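PDB 3S6J: hydrolase, haloacid dehalogenase-like family from Pseudomonas syringae pv. tomato, which binds calcium and is probably a metal-dependent phosphatase of the haloacid dehalogenase superfamily, perhaps acting on sugar phosphates. Local coordinates for residues T7-D12 with L168-A173; K184-G189 with G204-Y209; K109-T114 with A157-A162; N136-D141 with P150-A155; L190-Y195 with E210-L215. All blocks are in the same frame, centred on the assembly; numbering follows the deposited sequence.

Contact 1: T7-D12 with L168-A173. With CA (calcium ion), chain M.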
# COMPACT_ATOMS: atom_id res chain seq x y z
N THR E 7 25.81 -1.61 -18.88
CA THR E 7 24.40 -1.34 -18.66
C THR E 7 24.14 0.15 -18.43
O THR E 7 24.92 0.84 -17.75
CB THR E 7 23.86 -2.14 -17.47
OG1 THR E 7 23.82 -3.53 -17.83
CG2 THR E 7 22.45 -1.67 -17.10
N SER E 8 23.06 0.65 -19.03
CA SER E 8 22.55 2.00 -18.77
C SER E 8 21.24 1.90 -17.98
O SER E 8 20.49 0.93 -18.13
CB SER E 8 22.34 2.76 -20.09
OG SER E 8 23.57 2.95 -20.76
N PHE E 9 20.97 2.90 -17.14
CA PHE E 9 19.94 2.76 -16.12
C PHE E 9 18.81 3.77 -16.24
O PHE E 9 19.04 4.99 -16.26
CB PHE E 9 20.56 2.85 -14.73
CG PHE E 9 21.43 1.68 -14.37
CD1 PHE E 9 22.70 1.54 -14.92
CD2 PHE E 9 20.98 0.72 -13.48
CE1 PHE E 9 23.51 0.45 -14.58
CE2 PHE E 9 21.78 -0.37 -13.14
CZ PHE E 9 23.05 -0.51 -13.70
N ILE E 10 17.58 3.27 -16.28
CA ILE E 10 16.41 4.14 -16.25
C ILE E 10 15.64 3.95 -14.95
O ILE E 10 15.06 2.89 -14.71
CB ILE E 10 15.48 3.90 -17.45
CG1 ILE E 10 16.26 4.00 -18.76
CG2 ILE E 10 14.37 4.91 -17.41
CD1 ILE E 10 15.49 3.57 -20.00
N PHE E 11 15.67 4.97 -14.10
CA PHE E 11 15.07 4.87 -12.78
C PHE E 11 13.71 5.55 -12.75
O PHE E 11 13.55 6.68 -13.23
CB PHE E 11 15.96 5.57 -11.74
CG PHE E 11 17.21 4.82 -11.38
CD1 PHE E 11 17.19 3.86 -10.38
CD2 PHE E 11 18.41 5.11 -12.00
CE1 PHE E 11 18.36 3.20 -10.02
CE2 PHE E 11 19.57 4.45 -11.65
CZ PHE E 11 19.55 3.49 -10.67
N ASP E 12 12.72 4.88 -12.18
CA ASP E 12 11.51 5.57 -11.76
C ASP E 12 11.88 6.42 -10.53
O ASP E 12 12.97 6.25 -9.97
CB ASP E 12 10.42 4.56 -11.44
CG ASP E 12 9.25 5.20 -10.74
OD1 ASP E 12 8.54 6.00 -11.38
OD2 ASP E 12 9.04 4.91 -9.54
N LEU E 168 18.47 -1.03 -18.34
CA LEU E 168 17.78 -1.66 -17.23
C LEU E 168 16.78 -0.68 -16.65
O LEU E 168 17.14 0.41 -16.18
CB LEU E 168 18.78 -2.05 -16.15
CG LEU E 168 18.46 -3.18 -15.18
CD1 LEU E 168 19.30 -2.97 -13.93
CD2 LEU E 168 16.99 -3.22 -14.83
N VAL E 169 15.50 -1.04 -16.69
CA VAL E 169 14.48 -0.22 -16.07
C VAL E 169 14.33 -0.61 -14.61
O VAL E 169 14.19 -1.80 -14.28
CB VAL E 169 13.12 -0.33 -16.81
CG1 VAL E 169 12.02 0.36 -16.02
CG2 VAL E 169 13.24 0.29 -18.19
N ILE E 170 14.38 0.39 -13.73
CA ILE E 170 14.17 0.16 -12.31
C ILE E 170 12.94 0.91 -11.83
O ILE E 170 12.85 2.12 -11.99
CB ILE E 170 15.41 0.54 -11.48
CG1 ILE E 170 16.63 -0.22 -12.01
CG2 ILE E 170 15.16 0.25 -10.01
CD1 ILE E 170 17.81 -0.20 -11.11
N GLY E 171 11.99 0.18 -11.25
CA GLY E 171 10.69 0.75 -10.93
C GLY E 171 10.04 0.04 -9.76
O GLY E 171 10.52 -1.01 -9.31
N ASP E 172 8.97 0.62 -9.23
CA ASP E 172 8.32 0.03 -8.06
C ASP E 172 6.90 -0.36 -8.40
O ASP E 172 6.19 -0.88 -7.54
CB ASP E 172 8.27 1.03 -6.91
CG ASP E 172 7.35 2.19 -7.20
OD1 ASP E 172 7.55 2.82 -8.24
OD2 ASP E 172 6.41 2.46 -6.43
N ALA E 173 6.47 -0.10 -9.63
CA ALA E 173 5.08 -0.33 -9.98
C ALA E 173 4.89 -1.27 -11.18
O ALA E 173 5.73 -1.35 -12.08
CB ALA E 173 4.35 1.01 -10.19
CA CA M . 6.58 4.89 -8.99
O HOH W 1 5.84 4.02 -11.12
O HOH W 2 4.39 4.00 -7.76
O HOH W 3 5.02 6.84 -9.49

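Contact 2: K184-G189 with G204-Y209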
# COMPACT_ATOMS: atom_id res chain seq x y z
N LYS E 184 10.62 -3.78 -24.67
CA LYS E 184 11.56 -4.90 -24.62
C LYS E 184 12.83 -4.61 -23.81
O LYS E 184 13.90 -5.11 -24.13
CB LYS E 184 11.93 -5.35 -26.04
CG LYS E 184 10.71 -5.60 -26.99
CD LYS E 184 9.59 -6.35 -26.28
CE LYS E 184 8.66 -7.11 -27.23
NZ LYS E 184 8.44 -6.38 -28.48
N ALA E 185 12.72 -3.78 -22.77
CA ALA E 185 13.85 -3.55 -21.87
C ALA E 185 13.81 -4.58 -20.74
O ALA E 185 12.87 -5.36 -20.61
CB ALA E 185 13.82 -2.13 -21.31
N THR E 186 14.83 -4.60 -19.91
CA THR E 186 14.84 -5.52 -18.79
C THR E 186 14.34 -4.79 -17.57
O THR E 186 14.87 -3.75 -17.21
CB THR E 186 16.24 -6.05 -18.52
OG1 THR E 186 16.74 -6.66 -19.71
CG2 THR E 186 16.22 -7.07 -17.37
N GLY E 187 13.29 -5.33 -16.96
CA GLY E 187 12.64 -4.67 -15.85
C GLY E 187 13.01 -5.31 -14.53
O GLY E 187 13.06 -6.54 -14.39
N VAL E 188 13.27 -4.46 -13.55
CA VAL E 188 13.62 -4.87 -12.20
C VAL E 188 12.73 -4.09 -11.23
O VAL E 188 12.61 -2.86 -11.35
CB VAL E 188 15.10 -4.60 -11.89
CG1 VAL E 188 15.37 -4.67 -10.40
CG2 VAL E 188 15.98 -5.60 -12.65
N GLY E 189 12.08 -4.81 -10.31
CA GLY E 189 11.09 -4.19 -9.45
C GLY E 189 11.55 -4.03 -8.01
O GLY E 189 12.30 -4.87 -7.50
N GLY E 204 6.07 -8.30 -15.30
CA GLY E 204 7.27 -8.53 -16.07
C GLY E 204 8.62 -8.35 -15.40
O GLY E 204 9.64 -8.44 -16.06
N ALA E 205 8.66 -8.09 -14.10
CA ALA E 205 9.94 -7.95 -13.42
C ALA E 205 10.79 -9.22 -13.52
O ALA E 205 10.28 -10.33 -13.31
CB ALA E 205 9.74 -7.53 -11.97
N LEU E 206 12.06 -9.07 -13.88
CA LEU E 206 12.99 -10.19 -13.98
C LEU E 206 13.57 -10.54 -12.61
O LEU E 206 13.80 -11.71 -12.32
CB LEU E 206 14.12 -9.91 -14.97
CG LEU E 206 15.15 -11.04 -15.16
CD1 LEU E 206 14.51 -12.32 -15.73
CD2 LEU E 206 16.28 -10.60 -16.06
N ARG E 207 13.82 -9.51 -11.79
CA ARG E 207 14.23 -9.65 -10.40
C ARG E 207 13.44 -8.64 -9.60
O ARG E 207 13.01 -7.61 -10.13
CB ARG E 207 15.72 -9.31 -10.22
CG ARG E 207 16.70 -10.27 -10.90
CD ARG E 207 16.82 -11.55 -10.12
NE ARG E 207 15.71 -12.44 -10.41
CZ ARG E 207 15.55 -13.64 -9.87
NH1 ARG E 207 16.44 -14.12 -8.99
NH2 ARG E 207 14.50 -14.38 -10.22
N VAL E 208 13.25 -8.92 -8.32
CA VAL E 208 12.63 -7.96 -7.44
C VAL E 208 13.47 -7.78 -6.17
O VAL E 208 13.87 -8.76 -5.55
CB VAL E 208 11.21 -8.41 -7.08
CG1 VAL E 208 10.70 -7.62 -5.86
CG2 VAL E 208 10.28 -8.29 -8.29
N TYR E 209 13.74 -6.53 -5.80
CA TYR E 209 14.50 -6.22 -4.59
C TYR E 209 13.68 -5.35 -3.65
O TYR E 209 12.69 -4.71 -4.07
CB TYR E 209 15.80 -5.52 -4.98
CG TYR E 209 16.62 -6.38 -5.91
CD1 TYR E 209 17.26 -7.54 -5.45
CD2 TYR E 209 16.74 -6.05 -7.25
CE1 TYR E 209 18.00 -8.34 -6.29
CE2 TYR E 209 17.47 -6.86 -8.10
CZ TYR E 209 18.09 -7.99 -7.61
OH TYR E 209 18.80 -8.77 -8.47
O HOH W 4 11.86 -7.55 -17.82

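Contact 3: K109-T114 with A157-A162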
# COMPACT_ATOMS: atom_id res chain seq x y z
N LYS E 109 25.74 5.16 -17.14
CA LYS E 109 24.78 6.22 -17.44
C LYS E 109 23.39 5.89 -16.88
O LYS E 109 22.93 4.75 -16.98
CB LYS E 109 24.63 6.39 -18.96
CG LYS E 109 25.93 6.54 -19.73
CD LYS E 109 25.70 6.09 -21.18
CE LYS E 109 26.67 6.73 -22.17
NZ LYS E 109 28.06 6.18 -22.10
N TRP E 110 22.73 6.90 -16.32
CA TRP E 110 21.36 6.73 -15.83
C TRP E 110 20.49 7.95 -16.09
O TRP E 110 20.97 9.09 -16.15
CB TRP E 110 21.32 6.39 -14.35
CG TRP E 110 21.99 7.40 -13.46
CD1 TRP E 110 23.30 7.42 -13.09
CD2 TRP E 110 21.39 8.55 -12.85
NE1 TRP E 110 23.55 8.49 -12.28
CE2 TRP E 110 22.40 9.21 -12.12
CE3 TRP E 110 20.09 9.09 -12.85
CZ2 TRP E 110 22.15 10.37 -11.38
CZ3 TRP E 110 19.85 10.25 -12.11
CH2 TRP E 110 20.88 10.88 -11.39
N CYS E 111 19.20 7.70 -16.23
CA CYS E 111 18.22 8.74 -16.43
C CYS E 111 17.02 8.47 -15.54
O CYS E 111 16.69 7.32 -15.27
CB CYS E 111 17.78 8.78 -17.89
SG CYS E 111 16.75 10.19 -18.32
N ILE E 112 16.38 9.54 -15.07
CA ILE E 112 15.16 9.37 -14.29
C ILE E 112 13.99 9.51 -15.24
O ILE E 112 14.04 10.32 -16.16
CB ILE E 112 15.10 10.34 -13.10
CG1 ILE E 112 16.01 9.82 -11.99
CG2 ILE E 112 13.65 10.52 -12.62
CD1 ILE E 112 16.33 10.84 -10.92
N ALA E 113 12.97 8.68 -15.04
CA ALA E 113 11.79 8.69 -15.91
C ALA E 113 10.53 8.51 -15.07
O ALA E 113 10.29 7.44 -14.50
CB ALA E 113 11.88 7.59 -16.96
N THR E 114 9.72 9.58 -15.00
CA THR E 114 8.56 9.64 -14.12
C THR E 114 7.28 10.06 -14.87
O THR E 114 7.33 10.88 -15.79
CB THR E 114 8.82 10.63 -12.93
OG1 THR E 114 7.63 10.73 -12.12
CG2 THR E 114 9.20 12.02 -13.43
N ALA E 157 16.11 6.55 -22.71
CA ALA E 157 17.21 5.85 -23.37
C ALA E 157 17.86 6.80 -24.35
O ALA E 157 19.08 6.84 -24.50
CB ALA E 157 16.70 4.61 -24.09
N LYS E 158 17.02 7.59 -25.02
CA LYS E 158 17.50 8.56 -25.99
C LYS E 158 18.30 9.68 -25.33
O LYS E 158 19.34 10.09 -25.83
CB LYS E 158 16.31 9.15 -26.73
CG LYS E 158 16.62 9.67 -28.09
CD LYS E 158 15.37 10.22 -28.74
CE LYS E 158 14.96 11.57 -28.14
NZ LYS E 158 14.84 11.56 -26.64
N LYS E 159 17.85 10.15 -24.18
CA LYS E 159 18.56 11.24 -23.53
C LYS E 159 19.97 10.86 -23.07
O LYS E 159 20.85 11.72 -22.97
CB LYS E 159 17.76 11.82 -22.36
CG LYS E 159 18.58 12.76 -21.47
CD LYS E 159 17.69 13.67 -20.66
CE LYS E 159 16.90 14.60 -21.57
NZ LYS E 159 16.11 15.56 -20.76
N ILE E 160 20.19 9.58 -22.79
CA ILE E 160 21.48 9.15 -22.28
C ILE E 160 22.33 8.45 -23.34
O ILE E 160 23.46 8.03 -23.06
CB ILE E 160 21.37 8.30 -20.98
CG1 ILE E 160 20.45 7.09 -21.18
CG2 ILE E 160 20.89 9.16 -19.82
CD1 ILE E 160 20.27 6.26 -19.91
N GLY E 161 21.79 8.35 -24.55
CA GLY E 161 22.53 7.83 -25.69
C GLY E 161 22.63 6.32 -25.71
O GLY E 161 23.48 5.75 -26.40
N ALA E 162 21.75 5.66 -24.97
CA ALA E 162 21.77 4.20 -24.92
C ALA E 162 20.60 3.61 -25.69
O ALA E 162 19.48 4.11 -25.63
CB ALA E 162 21.73 3.74 -23.48

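Contact 4: N136-D141 with P150-A155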
# COMPACT_ATOMS: atom_id res chain seq x y z
N ASN E 136 19.90 13.96 -15.69
CA ASN E 136 19.16 13.34 -16.77
C ASN E 136 17.79 12.88 -16.29
O ASN E 136 17.68 11.93 -15.51
CB ASN E 136 19.94 12.15 -17.33
CG ASN E 136 21.10 12.56 -18.23
OD1 ASN E 136 21.14 13.68 -18.75
ND2 ASN E 136 22.03 11.65 -18.43
N ILE E 137 16.75 13.57 -16.73
CA ILE E 137 15.40 13.23 -16.31
C ILE E 137 14.37 13.53 -17.40
O ILE E 137 14.49 14.52 -18.13
CB ILE E 137 15.00 13.97 -15.01
CG1 ILE E 137 13.56 13.64 -14.63
CG2 ILE E 137 15.16 15.48 -15.18
CD1 ILE E 137 13.17 14.12 -13.25
N VAL E 138 13.38 12.66 -17.50
CA VAL E 138 12.24 12.86 -18.39
C VAL E 138 10.98 12.86 -17.55
O VAL E 138 10.83 12.05 -16.64
CB VAL E 138 12.15 11.75 -19.45
CG1 VAL E 138 10.86 11.84 -20.20
CG2 VAL E 138 13.31 11.86 -20.43
N THR E 139 10.07 13.80 -17.85
CA THR E 139 8.80 13.87 -17.14
C THR E 139 7.63 13.73 -18.10
O THR E 139 7.80 13.71 -19.32
CB THR E 139 8.67 15.19 -16.33
OG1 THR E 139 8.51 16.30 -17.22
CG2 THR E 139 9.91 15.41 -15.50
N ARG E 140 6.43 13.65 -17.53
CA ARG E 140 5.20 13.52 -18.29
C ARG E 140 5.05 14.68 -19.27
O ARG E 140 4.49 14.54 -20.35
CB ARG E 140 4.01 13.49 -17.33
CG ARG E 140 2.67 13.70 -17.97
CD ARG E 140 2.20 12.43 -18.66
NE ARG E 140 1.00 12.70 -19.44
CZ ARG E 140 1.03 13.11 -20.70
NH1 ARG E 140 2.20 13.28 -21.30
NH2 ARG E 140 -0.10 13.34 -21.36
N ASP E 141 5.57 15.84 -18.87
CA ASP E 141 5.56 17.01 -19.74
C ASP E 141 6.49 16.85 -20.94
O ASP E 141 6.51 17.69 -21.84
CB ASP E 141 5.93 18.26 -18.94
CG ASP E 141 5.03 18.48 -17.73
OD1 ASP E 141 3.79 18.26 -17.84
OD2 ASP E 141 5.55 18.87 -16.66
N PRO E 150 5.43 3.09 -23.33
CA PRO E 150 6.90 3.04 -23.34
C PRO E 150 7.54 4.41 -23.59
O PRO E 150 8.77 4.53 -23.54
CB PRO E 150 7.21 2.12 -24.52
CG PRO E 150 5.94 1.44 -24.85
CD PRO E 150 4.85 2.36 -24.46
N ASP E 151 6.72 5.42 -23.88
CA ASP E 151 7.22 6.74 -24.23
C ASP E 151 8.34 7.24 -23.35
O ASP E 151 9.42 7.57 -23.85
CB ASP E 151 6.09 7.76 -24.23
CG ASP E 151 5.61 8.10 -25.62
OD1 ASP E 151 5.91 7.30 -26.54
OD2 ASP E 151 4.95 9.15 -25.79
N LEU E 152 8.07 7.31 -22.05
CA LEU E 152 9.03 7.85 -21.10
C LEU E 152 10.40 7.14 -21.15
O LEU E 152 11.44 7.79 -21.06
CB LEU E 152 8.49 7.79 -19.66
CG LEU E 152 7.77 8.97 -18.98
CD1 LEU E 152 8.08 10.31 -19.62
CD2 LEU E 152 6.29 8.75 -18.93
N PHE E 153 10.40 5.81 -21.26
CA PHE E 153 11.64 5.06 -21.18
C PHE E 153 12.45 5.24 -22.45
O PHE E 153 13.68 5.29 -22.41
CB PHE E 153 11.36 3.58 -20.91
CG PHE E 153 10.77 3.31 -19.55
CD1 PHE E 153 10.92 4.22 -18.52
CD2 PHE E 153 10.08 2.13 -19.29
CE1 PHE E 153 10.38 3.98 -17.26
CE2 PHE E 153 9.54 1.88 -18.03
CZ PHE E 153 9.69 2.81 -17.02
N LEU E 154 11.74 5.31 -23.57
CA LEU E 154 12.34 5.55 -24.87
C LEU E 154 13.01 6.92 -24.91
O LEU E 154 14.13 7.05 -25.39
CB LEU E 154 11.28 5.45 -25.98
CG LEU E 154 10.61 4.06 -26.09
CD1 LEU E 154 9.50 4.04 -27.11
CD2 LEU E 154 11.65 2.98 -26.39
N ALA E 155 12.32 7.93 -24.40
CA ALA E 155 12.87 9.28 -24.32
C ALA E 155 14.09 9.30 -23.40
O ALA E 155 15.05 10.02 -23.65
CB ALA E 155 11.82 10.29 -23.86

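Contact 5: L190-Y195 with E210-L215. With CA (calcium ion), chain N.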
# COMPACT_ATOMS: atom_id res chain seq x y z
N LEU E 190 11.09 -2.95 -7.38
CA LEU E 190 11.38 -2.65 -5.97
C LEU E 190 10.10 -2.68 -5.15
O LEU E 190 9.04 -2.20 -5.60
CB LEU E 190 12.02 -1.26 -5.83
CG LEU E 190 13.54 -1.09 -5.95
CD1 LEU E 190 14.12 -1.95 -7.03
CD2 LEU E 190 13.96 0.39 -6.12
N LEU E 191 10.19 -3.22 -3.93
CA LEU E 191 9.05 -3.30 -3.03
C LEU E 191 8.73 -1.97 -2.33
O LEU E 191 7.72 -1.86 -1.62
CB LEU E 191 9.29 -4.39 -1.97
CG LEU E 191 9.62 -5.80 -2.48
CD1 LEU E 191 9.83 -6.75 -1.30
CD2 LEU E 191 8.50 -6.32 -3.39
N SER E 192 9.57 -0.96 -2.55
CA SER E 192 9.50 0.28 -1.77
C SER E 192 8.30 1.19 -2.12
O SER E 192 8.02 2.17 -1.41
CB SER E 192 10.83 1.05 -1.83
OG SER E 192 11.35 1.10 -3.14
N GLY E 193 7.59 0.85 -3.19
CA GLY E 193 6.37 1.55 -3.57
C GLY E 193 5.11 0.85 -3.09
O GLY E 193 3.99 1.21 -3.45
N GLY E 194 5.29 -0.18 -2.28
CA GLY E 194 4.16 -0.95 -1.78
C GLY E 194 3.56 -2.04 -2.68
O GLY E 194 2.68 -2.72 -2.23
N TYR E 195 4.01 -2.23 -3.91
CA TYR E 195 3.57 -3.38 -4.72
C TYR E 195 4.31 -4.66 -4.27
O TYR E 195 5.44 -4.58 -3.79
CB TYR E 195 3.79 -3.15 -6.24
CG TYR E 195 3.00 -2.00 -6.89
CD1 TYR E 195 3.32 -0.67 -6.63
CD2 TYR E 195 1.95 -2.25 -7.78
CE1 TYR E 195 2.61 0.39 -7.23
CE2 TYR E 195 1.21 -1.19 -8.39
CZ TYR E 195 1.56 0.12 -8.11
OH TYR E 195 0.87 1.20 -8.69
N GLU E 210 14.09 -5.29 -2.39
CA GLU E 210 13.37 -4.49 -1.42
C GLU E 210 13.36 -3.01 -1.76
O GLU E 210 12.30 -2.37 -1.80
CB GLU E 210 13.93 -4.68 -0.03
CG GLU E 210 13.71 -6.08 0.48
CD GLU E 210 14.19 -6.26 1.89
OE1 GLU E 210 15.08 -5.49 2.32
OE2 GLU E 210 13.69 -7.17 2.57
N ASP E 211 14.55 -2.49 -2.01
CA ASP E 211 14.75 -1.06 -2.11
C ASP E 211 16.11 -0.82 -2.81
O ASP E 211 16.75 -1.78 -3.23
CB ASP E 211 14.63 -0.39 -0.72
CG ASP E 211 15.58 -1.02 0.33
OD1 ASP E 211 16.61 -1.59 -0.08
OD2 ASP E 211 15.29 -0.95 1.55
N PRO E 212 16.50 0.45 -3.01
CA PRO E 212 17.73 0.67 -3.78
C PRO E 212 18.96 0.02 -3.14
O PRO E 212 19.83 -0.45 -3.87
CB PRO E 212 17.87 2.20 -3.80
CG PRO E 212 16.45 2.70 -3.61
CD PRO E 212 15.78 1.70 -2.72
N LEU E 213 19.00 -0.04 -1.81
CA LEU E 213 20.14 -0.64 -1.12
C LEU E 213 20.18 -2.12 -1.45
O LEU E 213 21.26 -2.68 -1.72
CB LEU E 213 20.06 -0.43 0.39
CG LEU E 213 21.21 -0.97 1.28
CD1 LEU E 213 22.54 -0.29 0.97
CD2 LEU E 213 20.90 -0.79 2.77
N ASP E 214 19.02 -2.76 -1.41
CA ASP E 214 18.97 -4.19 -1.67
C ASP E 214 19.42 -4.44 -3.09
O ASP E 214 20.19 -5.36 -3.37
CB ASP E 214 17.57 -4.75 -1.44
CG ASP E 214 17.55 -6.26 -1.43
OD1 ASP E 214 18.65 -6.85 -1.25
OD2 ASP E 214 16.45 -6.86 -1.62
N LEU E 215 18.94 -3.59 -4.00
CA LEU E 215 19.32 -3.70 -5.40
C LEU E 215 20.83 -3.47 -5.57
O LEU E 215 21.51 -4.20 -6.29
CB LEU E 215 18.53 -2.69 -6.23
CG LEU E 215 18.99 -2.37 -7.65
CD1 LEU E 215 19.12 -3.61 -8.48
CD2 LEU E 215 18.00 -1.42 -8.27
CA CA N . 0.86 -3.93 -1.52
O HOH W 5 1.88 -5.21 0.40
O HOH W 6 1.37 -3.05 1.14
O HOH W 7 -0.31 -3.30 -3.75
O HOH W 8 -0.03 -5.71 -3.43

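Contact 1: T7-D12 with L168-A173
The Phe9 ring has the CG2 methyl of Thr7 over one face, offset toward the rim, while CD1 of Ile170 sits at its edge, near the ring plane, 4.1 Å from Phe9 CD2. Leu168 approaches the same ring obliquely, with its CD1 3.7 Å from Phe9 CE2. The next ring on this face of the sheet, Phe11, runs alongside Ile170 and points the same way, its CE1 3.6 Å from Ile170 CD1; that one methyl thus serves both phenylalanines, and helix 96-105 covers them through Leu103. Ile10 and Val169 project from the other face, beneath Phe153 of helix 151-160. Between the faces, strands 8-11 and 168-171 pair in parallel through four nearly straight backbone bonds, the last from Asp12 N to Ile170 O at 2.8 Å.

Past that bond the strands end at the calcium site. Asp12, its CG anti to the backbone N (chi1 168°), binds the ion through OD2 at 2.5 Å, and Asp172 does so through OD1 at 2.4 Å. Asp12 OD2 is also hydrogen-bonded to Thr16 OG1. Three waters and the backbone oxygen of Asp14 complete the shell. The carboxylate planes are only 15° apart, and Asp12 OD2 lies 2.9 Å from Asp172 OD1, a proximity of two acceptors that the shared cation, with Lys147 salt-bridged to Asp12 OD1, probably makes tolerable.

Contact 2: K184-G189 with G204-Y209
Val188 and Tyr209 meet obliquely: the valine brings its CG1 methyl to the edge of the tyrosine ring, near the ring plane, 3.7 Å from CD2. With CG1 anti to the backbone N (chi1 164°), the valine lays this branch along its own strand toward the ring. Tyr209 is held at its far end by a hydrogen bond from its hydroxyl to Glu221, and Ile222 of helix 219-222 packs against both side chains. Farther back, Thr186 and Leu206 make a second oblique crossing, methyl against methyl, with Thr186 CG2 3.8 Å from Leu206 CD2.

These pairs flank the closing strands of a beta-alpha-beta unit, in which helix 197-202 connects strand 186-190 to the edge strand 207-209 of the Rossmann-like parallel sheet. The helix ends in a Schellman motif at Gly204, whose positive phi turns the chain toward the sheet. Leu206 N then donates to Gly187 O at 2.8 Å, almost straight at the hydrogen but tilted 24° from the carbonyl plane. Gly189 N bonds to Arg207 O in the carbonyl plane, and Gly189 O in turn receives Tyr209 N.

On the face toward helix 197-202, Gly189 leaves its backbone to be met directly: Val208 CG1 lies 3.6 Å from Gly189 O and Ala205 CB 4.0 Å from Gly189 N. Ahead of strand 207-209, a water joins the start of strand 186-190 to the residue that ends the helix, accepting from Gly187 N at 2.8 Å and donating to Gly204 O.

Contact 3: K109-T114 with A157-A162
Ile160, in the last turn of helix 151-160, wedges its side chain against strand 110-113, an inner strand of the parallel sheet in this Rossmann-like HAD fold. Its CG2 methyl does most of the touching, reaching Cys111 CB at 3.7 Å and, at the same distance, the backbone oxygen Trp110 O. The CD1 methyl of Ile160 comes in beside it, 4.1 Å from Cys111 CB. Both branches can reach the strand because CG1 stands between the backbone N and the carbonyl carbon (chi1 55°), leaving CG2 anti to that carbon.

Toward the solvent side, Lys109 lays the aliphatic part of its chain across the end of the helix, with CD 3.5 Å from Ile160 O. The bend at its last torsion (chi4 74°) carries NZ onward from there. On the other flank Lys159 passes Cys111, its CD 4.3 Å from SG, and continues to a hydrogen bond from NZ to the backbone oxygen of Ile137 on the neighbouring strand.

A second layer sets these groups in place. The strand is fixed by backbone bonds to Phe9 and Phe11 on one side and to Asn136 and Val138 on the other, while Trp110 turns to the opposite face of the sheet and donates through NE1 to Asp104. The helix itself closes at Gly161 in a Schellman motif, where Ala162 N reaches back to Ala157 O at 3.0 Å.

Contact 4: N136-D141 with P150-A155
Val138 and Leu152 bring their backbones to a CA-CA separation of 6.5 Å where the short strand 137-138 passes the first turn of helix 151-160, with no hydrogen bond joining the two segments. The side chains therefore carry the contact. Val138 points its CB at the helix and divides its two methyls over it. CG1, anti to the backbone N (chi1 170°), meets Leu152 CD1 at 3.2 Å, tighter than the usual separation of two methyls, as the side chains cross. Val138 CG2 turns instead to Ala155, about one helical turn on, and lies 4.1 Å from Ala155 CB; Val138 CG1 stands equally far from that CB, so the alanine methyl faces both branches of the valine. The torsions of Leu152 lie away from the staggered values (chi1 -95°, chi2 -21°), which together with the short approach suggests either local strain or an imprecisely placed side chain.

This is helix-on-sheet packing at one margin of the HAD core: strand 137-138 is an outermost strand of the parallel sheet within the chain, bonded to strand 110-113, and helix 151-160 covers the face of the sheet from which Val138 projects. Leu152 also reaches past the strand end, where, as modelled, its CD1 comes 3.4 Å from Thr139 O. There the chain turns into a short 3-10 segment, Thr139 N being bonded to the carboxylate of Asp142. Beyond Leu152, Val143 packs on the leucine, and the next helix residue, Phe153, touches Ala113 of strand 110-113.

Contact 5: L190-Y195 with E210-L215
Leu190 holds CG anti to its carbonyl carbon (chi1 -87°), which sends the branched end toward the start of helix 212-217, while Leu215 has CG anti to the backbone N (chi1 165°) and reaches back to meet it. The two leucines cross at about a right angle, with Leu190 CD1 4.1 Å from Leu215 CD2. The other methyl of Leu190, CD2, lies the same distance from Pro212 CD, again roughly perpendicular, so the fork of the leucine spans the first helical turn. Its CG rests 4.0 Å from Asp211 CA.

Leu191 and Ser192 pack instead around the Glu210 carbonyl: Leu191 CB is 3.6 Å from Glu210 O, and Ser192 CB approaches the same oxygen. The serine hydroxyl is directed elsewhere, to a hydrogen bond with Gly15 O.

Two carboxylates fix the turn before the helix. Asp211, the N-cap, accepts Asp214 N through OD1 at 3.0 Å, and Asp214 in turn takes Glu210 N on the anti lone pair of OD2, in a nearly straight bond of 2.9 Å. Glu210 and Asp211 also form salt bridges with Arg43 of the second subunit, whose Trp42 packs on Leu191.

Farther along the loop, Gly194 O binds the second calcium ion at 2.3 Å, with four waters and Gly194 O of the second subunit around it. The N-capped start of helix 212-217 packs on the loop joining strand 186-190 to helix 197-202 in this Rossmann-like fold, and the same loop supplies Gly194 O to a calcium site between the subunits.

Contacts 1 to 4 lie on strands of one parallel Rossmann-like sheet, and contact 5 begins at the end of strand 186-190. Contact 1 joins the sheet's two central strands and carries the calcium site. On one side come contacts 3 and 4, which share helix 151-160 and have centres 8 Å apart; on the other, contact 2 adds the last two strands and contact 5 the loop and helix beyond. Along the chain, contact 4 falls within contact 3 and both within contact 1; contacts 2 and 5 follow, their segments alternating. Contacts 4 and 5, centres about 21 Å apart, lie on opposite sides of the chain's centre, and contact 5 touches the second subunit.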